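Local coordinates for lipase-esterase related protein (Clostridium acetobutylicum, PDB 3E0X), which is of unconfirmed function but has an alpha/beta hydrolase fold and is probably a hydrolase of the lipase-esterase kind, at residues A[112-124]-A[192-206]. Sequence-based numbering, arbitrary orientation.
Sequences VVSLSGGARFDKL and KAIVAKDELLTLVEY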
loop_
_atom_site.group_PDB
_atom_site.type_symbol
_atom_site.label_atom_id
_atom_site.label_comp_id
_atom_site.label_asym_id
_atom_site.label_seq_id
_atom_site.Cartn_x
_atom_site.Cartn_y
_atom_site.Cartn_z
ATOM N N VAL A 112 -3.580 8.323 7.768
ATOM C CA VAL A 112 -3.342 7.250 6.812
ATOM C C VAL A 112 -3.470 7.757 5.383
ATOM O O VAL A 112 -4.325 8.585 5.090
ATOM C CB VAL A 112 -4.337 6.075 7.063
ATOM C CG1 VAL A 112 -4.422 5.130 5.875
ATOM C CG2 VAL A 112 -4.000 5.368 8.374
ATOM N N VAL A 113 -2.604 7.242 4.497
ATOM C CA VAL A 113 -2.712 7.500 3.073
ATOM C C VAL A 113 -2.883 6.174 2.336
ATOM O O VAL A 113 -2.099 5.229 2.531
ATOM C CB VAL A 113 -1.428 8.156 2.554
ATOM C CG1 VAL A 113 -1.491 8.353 1.046
ATOM C CG2 VAL A 113 -1.191 9.503 3.254
ATOM N N SER A 114 -3.900 6.129 1.480
ATOM C CA SER A 114 -4.110 4.984 0.599
ATOM C C SER A 114 -3.718 5.404 -0.805
ATOM O O SER A 114 -4.403 6.244 -1.418
ATOM C CB SER A 114 -5.575 4.518 0.631
ATOM O OG SER A 114 -5.819 3.503 -0.349
ATOM N N LEU A 115 -2.622 4.831 -1.294
ATOM C CA LEU A 115 -2.049 5.193 -2.580
ATOM C C LEU A 115 -2.387 4.077 -3.572
ATOM O O LEU A 115 -1.960 2.928 -3.382
ATOM C CB LEU A 115 -0.533 5.296 -2.396
ATOM C CG LEU A 115 0.385 5.524 -3.584
ATOM C CD1 LEU A 115 -0.052 6.760 -4.327
ATOM C CD2 LEU A 115 1.825 5.628 -3.062
ATOM N N SER A 116 -3.168 4.406 -4.604
ATOM C CA SER A 116 -3.570 3.404 -5.593
ATOM C C SER A 116 -4.108 2.148 -4.887
ATOM O O SER A 116 -3.652 1.022 -5.136
ATOM C CB SER A 116 -2.406 3.059 -6.529
ATOM O OG SER A 116 -1.759 4.224 -7.006
ATOM N N GLY A 117 -5.074 2.384 -3.994
ATOM C CA GLY A 117 -5.673 1.347 -3.173
ATOM C C GLY A 117 -7.183 1.317 -3.215
ATOM O O GLY A 117 -7.840 1.613 -4.230
ATOM N N GLY A 118 -7.740 0.923 -2.089
ATOM C CA GLY A 118 -9.175 0.738 -1.990
ATOM C C GLY A 118 -9.518 0.006 -0.703
ATOM O O GLY A 118 -8.634 -0.545 -0.032
ATOM N N ALA A 119 -10.806 0.015 -0.375
ATOM C CA ALA A 119 -11.326 -0.750 0.740
ATOM C C ALA A 119 -12.060 -2.010 0.275
ATOM O O ALA A 119 -12.455 -2.831 1.079
ATOM C CB ALA A 119 -12.278 0.115 1.560
ATOM N N ARG A 120 -12.278 -2.114 -1.025
ATOM C CA ARG A 120 -13.000 -3.225 -1.662
ATOM C C ARG A 120 -12.620 -3.129 -3.126
ATOM O O ARG A 120 -12.474 -2.032 -3.670
ATOM C CB ARG A 120 -14.523 -3.063 -1.449
ATOM C CG ARG A 120 -15.441 -4.106 -2.111
ATOM C CD ARG A 120 -16.915 -3.697 -1.965
ATOM N NE ARG A 120 -17.254 -2.509 -2.741
ATOM C CZ ARG A 120 -18.187 -1.619 -2.405
ATOM N NH1 ARG A 120 -18.911 -1.777 -1.309
ATOM N NH2 ARG A 120 -18.399 -0.562 -3.177
ATOM N N PHE A 121 -12.433 -4.283 -3.754
ATOM C CA PHE A 121 -11.964 -4.332 -5.134
ATOM C C PHE A 121 -12.931 -5.175 -5.954
ATOM O O PHE A 121 -12.533 -6.151 -6.593
ATOM C CB PHE A 121 -10.535 -4.889 -5.186
ATOM C CG PHE A 121 -9.560 -4.108 -4.336
ATOM C CD1 PHE A 121 -8.948 -2.948 -4.817
ATOM C CD2 PHE A 121 -9.289 -4.518 -3.039
ATOM C CE1 PHE A 121 -8.064 -2.217 -4.008
ATOM C CE2 PHE A 121 -8.395 -3.788 -2.224
ATOM C CZ PHE A 121 -7.773 -2.643 -2.715
ATOM N N ASP A 122 -14.199 -4.771 -5.960
ATOM C CA ASP A 122 -15.276 -5.603 -6.512
ATOM C C ASP A 122 -15.372 -5.629 -8.026
ATOM O O ASP A 122 -16.135 -6.421 -8.565
ATOM C CB ASP A 122 -16.615 -5.185 -5.892
ATOM C CG ASP A 122 -16.899 -3.718 -6.079
ATOM O OD1 ASP A 122 -16.129 -2.910 -5.552
ATOM O OD2 ASP A 122 -17.876 -3.353 -6.772
ATOM N N LYS A 123 -14.607 -4.775 -8.701
ATOM C CA LYS A 123 -14.679 -4.702 -10.151
ATOM C C LYS A 123 -13.415 -5.215 -10.856
ATOM O O LYS A 123 -13.253 -5.019 -12.062
ATOM C CB LYS A 123 -15.055 -3.295 -10.617
ATOM C CG LYS A 123 -16.453 -2.884 -10.202
ATOM C CD LYS A 123 -16.918 -1.679 -10.947
ATOM C CE LYS A 123 -18.276 -1.226 -10.391
ATOM N NZ LYS A 123 -18.674 0.085 -10.978
ATOM N N LEU A 124 -12.559 -5.909 -10.117
ATOM C CA LEU A 124 -11.374 -6.512 -10.722
ATOM C C LEU A 124 -11.763 -7.306 -11.962
ATOM O O LEU A 124 -12.736 -8.059 -11.957
ATOM C CB LEU A 124 -10.662 -7.414 -9.723
ATOM C CG LEU A 124 -9.878 -6.700 -8.609
ATOM C CD1 LEU A 124 -9.516 -7.648 -7.471
ATOM C CD2 LEU A 124 -8.614 -6.000 -9.127
ATOM N N LYS A 192 -6.170 10.155 3.477
ATOM C CA LYS A 192 -6.078 10.721 2.122
ATOM C C LYS A 192 -5.917 9.599 1.117
ATOM O O LYS A 192 -5.116 8.697 1.345
ATOM C CB LYS A 192 -4.893 11.693 1.957
ATOM C CG LYS A 192 -4.752 12.273 0.565
ATOM C CD LYS A 192 -3.840 13.474 0.559
ATOM C CE LYS A 192 -3.851 14.107 -0.815
ATOM N NZ LYS A 192 -3.011 15.346 -0.852
ATOM N N ALA A 193 -6.681 9.648 0.028
ATOM C CA ALA A 193 -6.527 8.677 -1.047
ATOM C C ALA A 193 -5.843 9.398 -2.212
ATOM O O ALA A 193 -6.188 10.555 -2.509
ATOM C CB ALA A 193 -7.878 8.141 -1.465
ATOM N N ILE A 194 -4.891 8.725 -2.874
ATOM C CA ILE A 194 -4.149 9.288 -4.020
ATOM C C ILE A 194 -4.181 8.216 -5.098
ATOM O O ILE A 194 -3.851 7.067 -4.817
ATOM C CB ILE A 194 -2.669 9.577 -3.657
ATOM C CG1 ILE A 194 -2.584 10.621 -2.548
ATOM C CG2 ILE A 194 -1.913 10.081 -4.894
ATOM C CD1 ILE A 194 -1.178 10.711 -1.948
ATOM N N VAL A 195 -4.558 8.581 -6.325
ATOM C CA VAL A 195 -4.744 7.566 -7.380
ATOM C C VAL A 195 -4.684 8.249 -8.739
ATOM O O VAL A 195 -4.915 9.452 -8.829
ATOM C CB VAL A 195 -6.126 6.862 -7.220
ATOM C CG1 VAL A 195 -7.280 7.805 -7.499
ATOM C CG2 VAL A 195 -6.241 5.602 -8.069
ATOM N N ALA A 196 -4.364 7.471 -9.783
ATOM C CA ALA A 196 -4.412 7.964 -11.161
ATOM C C ALA A 196 -5.765 7.621 -11.792
ATOM O O ALA A 196 -6.269 6.480 -11.662
ATOM C CB ALA A 196 -3.288 7.329 -11.953
ATOM N N LYS A 197 -6.331 8.602 -12.501
ATOM C CA LYS A 197 -7.632 8.450 -13.134
ATOM C C LYS A 197 -7.659 7.304 -14.137
ATOM O O LYS A 197 -8.700 6.639 -14.296
ATOM C CB LYS A 197 -8.020 9.769 -13.816
ATOM C CG LYS A 197 -9.385 9.764 -14.520
ATOM C CD LYS A 197 -9.597 11.125 -15.161
ATOM C CE LYS A 197 -10.834 11.115 -16.069
ATOM N NZ LYS A 197 -10.879 12.344 -16.911
ATOM N N ASP A 198 -6.527 7.057 -14.794
ATOM C CA ASP A 198 -6.461 6.023 -15.816
ATOM C C ASP A 198 -6.234 4.609 -15.274
ATOM O O ASP A 198 -6.033 3.672 -16.051
ATOM C CB ASP A 198 -5.430 6.406 -16.896
ATOM C CG ASP A 198 -4.028 6.630 -16.353
ATOM O OD1 ASP A 198 -3.832 6.586 -15.134
ATOM O OD2 ASP A 198 -3.083 6.824 -17.164
ATOM N N GLU A 199 -6.305 4.414 -13.955
ATOM C CA GLU A 199 -6.240 3.048 -13.406
ATOM C C GLU A 199 -7.213 2.076 -14.035
ATOM O O GLU A 199 -8.408 2.398 -14.188
ATOM C CB GLU A 199 -6.557 3.058 -11.915
ATOM C CG GLU A 199 -5.371 3.416 -11.067
ATOM C CD GLU A 199 -4.541 2.217 -10.669
ATOM O OE1 GLU A 199 -3.602 2.421 -9.871
ATOM O OE2 GLU A 199 -4.805 1.083 -11.159
ATOM N N LEU A 200 -6.697 0.877 -14.324
ATOM C CA LEU A 200 -7.498 -0.291 -14.664
ATOM C C LEU A 200 -7.670 -1.234 -13.484
ATOM O O LEU A 200 -8.596 -2.028 -13.459
ATOM C CB LEU A 200 -6.816 -1.085 -15.801
ATOM C CG LEU A 200 -6.728 -0.377 -17.140
ATOM C CD1 LEU A 200 -5.953 -1.273 -18.082
ATOM C CD2 LEU A 200 -8.092 -0.092 -17.748
ATOM N N LEU A 201 -6.748 -1.178 -12.530
ATOM C CA LEU A 201 -6.710 -2.150 -11.449
ATOM C C LEU A 201 -7.352 -1.594 -10.199
ATOM O O LEU A 201 -8.458 -2.014 -9.857
ATOM C CB LEU A 201 -5.267 -2.601 -11.197
ATOM C CG LEU A 201 -5.055 -3.775 -10.241
ATOM C CD1 LEU A 201 -5.602 -5.083 -10.844
ATOM C CD2 LEU A 201 -3.565 -3.908 -9.924
ATOM N N THR A 202 -6.700 -0.632 -9.529
ATOM C CA THR A 202 -7.327 0.030 -8.371
ATOM C C THR A 202 -8.017 1.300 -8.905
ATOM O O THR A 202 -7.451 2.391 -8.926
ATOM C CB THR A 202 -6.305 0.300 -7.273
ATOM O OG1 THR A 202 -5.241 1.104 -7.783
ATOM C CG2 THR A 202 -5.718 -1.040 -6.782
ATOM N N LEU A 203 -9.235 1.099 -9.407
ATOM C CA LEU A 203 -10.021 2.133 -10.061
ATOM C C LEU A 203 -10.187 3.378 -9.228
ATOM O O LEU A 203 -10.245 3.320 -8.001
ATOM C CB LEU A 203 -11.430 1.610 -10.383
ATOM C CG LEU A 203 -11.575 0.366 -11.247
ATOM C CD1 LEU A 203 -13.050 -0.053 -11.252
ATOM C CD2 LEU A 203 -11.053 0.660 -12.657
ATOM N N VAL A 204 -10.287 4.515 -9.899
ATOM C CA VAL A 204 -10.461 5.767 -9.180
ATOM C C VAL A 204 -11.740 5.692 -8.308
ATOM O O VAL A 204 -11.803 6.259 -7.201
ATOM C CB VAL A 204 -10.407 6.979 -10.132
ATOM C CG1 VAL A 204 -11.456 6.877 -11.215
ATOM C CG2 VAL A 204 -10.524 8.272 -9.355
ATOM N N GLU A 205 -12.759 4.985 -8.778
ATOM C CA GLU A 205 -13.995 4.892 -7.978
ATOM C C GLU A 205 -13.788 4.293 -6.588
ATOM O O GLU A 205 -14.496 4.651 -5.637
ATOM C CB GLU A 205 -15.115 4.185 -8.720
ATOM C CG GLU A 205 -14.867 2.729 -8.997
ATOM C CD GLU A 205 -15.845 2.198 -10.037
ATOM O OE1 GLU A 205 -16.832 1.544 -9.629
ATOM O OE2 GLU A 205 -15.654 2.497 -11.253
ATOM N N TYR A 206 -12.781 3.430 -6.445
ATOM C CA TYR A 206 -12.492 2.863 -5.124
ATOM C C TYR A 206 -11.992 3.955 -4.175
ATOM O O TYR A 206 -12.303 3.946 -2.984
ATOM C CB TYR A 206 -11.450 1.761 -5.214
ATOM C CG TYR A 206 -11.786 0.587 -6.103
ATOM C CD1 TYR A 206 -13.117 0.204 -6.387
ATOM C CD2 TYR A 206 -10.755 -0.182 -6.618
ATOM C CE1 TYR A 206 -13.379 -0.901 -7.193
ATOM C CE2 TYR A 206 -11.005 -1.280 -7.412
ATOM C CZ TYR A 206 -12.319 -1.636 -7.702
ATOM O OH TYR A 206 -12.581 -2.747 -8.482
HETATM O O HOH W 1 -2.881 4.912 -9.387
HETATM O O HOH W 2 -8.196 3.686 -5.986
HETATM O O HOH W 3 -12.858 1.577 -1.569
#
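Tyr-206 lies closely packed between the loop 117-124 and Leu-203 of its own segment: with CG anti to the carbonyl carbon (chi1 -59°), its ring has Arg-120 O 3.5 Å above the centre of one face and Leu-203 CB over the opposite one. The edge of Phe-121 turns toward the Tyr-206 ring in an offset edge-to-face pair, planes at 88°, with Phe-121 CD1 3.7 Å from Tyr-206 CE2. Thr-202 lies side by side with Phe-121, CG2 3.8 Å from Phe-121 CE1. At the far end of the ring Tyr-206 OH accepts the backbone N-H of Lys-123 (2.9 Å, bent to 142°), which ties down the turn 121-124. Ahead of these loops in sequence, strands 112-115 and 192-196 run parallel in the central sheet of the alpha/beta hydrolase fold, joined by four backbone hydrogen bonds in which Val-112, Ser-114 and Ser-116 alternate with Lys-192 and Ile-194. Beyond the strand ends a water links Ser-116 OG, Ala-196 N and Glu-199 OE1. Glu-199 OE1 also bonds His-227 ND1, consistent with the acid-histidine pair of a hydrolase triad. Leu-201, which lines the ortho-xylene pocket, meets Leu-124 CD2 through CD1 at 3.6 Å. The solvent side is looser: the extended Lys-123 chain crosses Glu-205 at about a right angle, and its NZ forms a salt bridge with Glu-205 OE1 at 2.7 Å, on the syn lone pair of that oxygen.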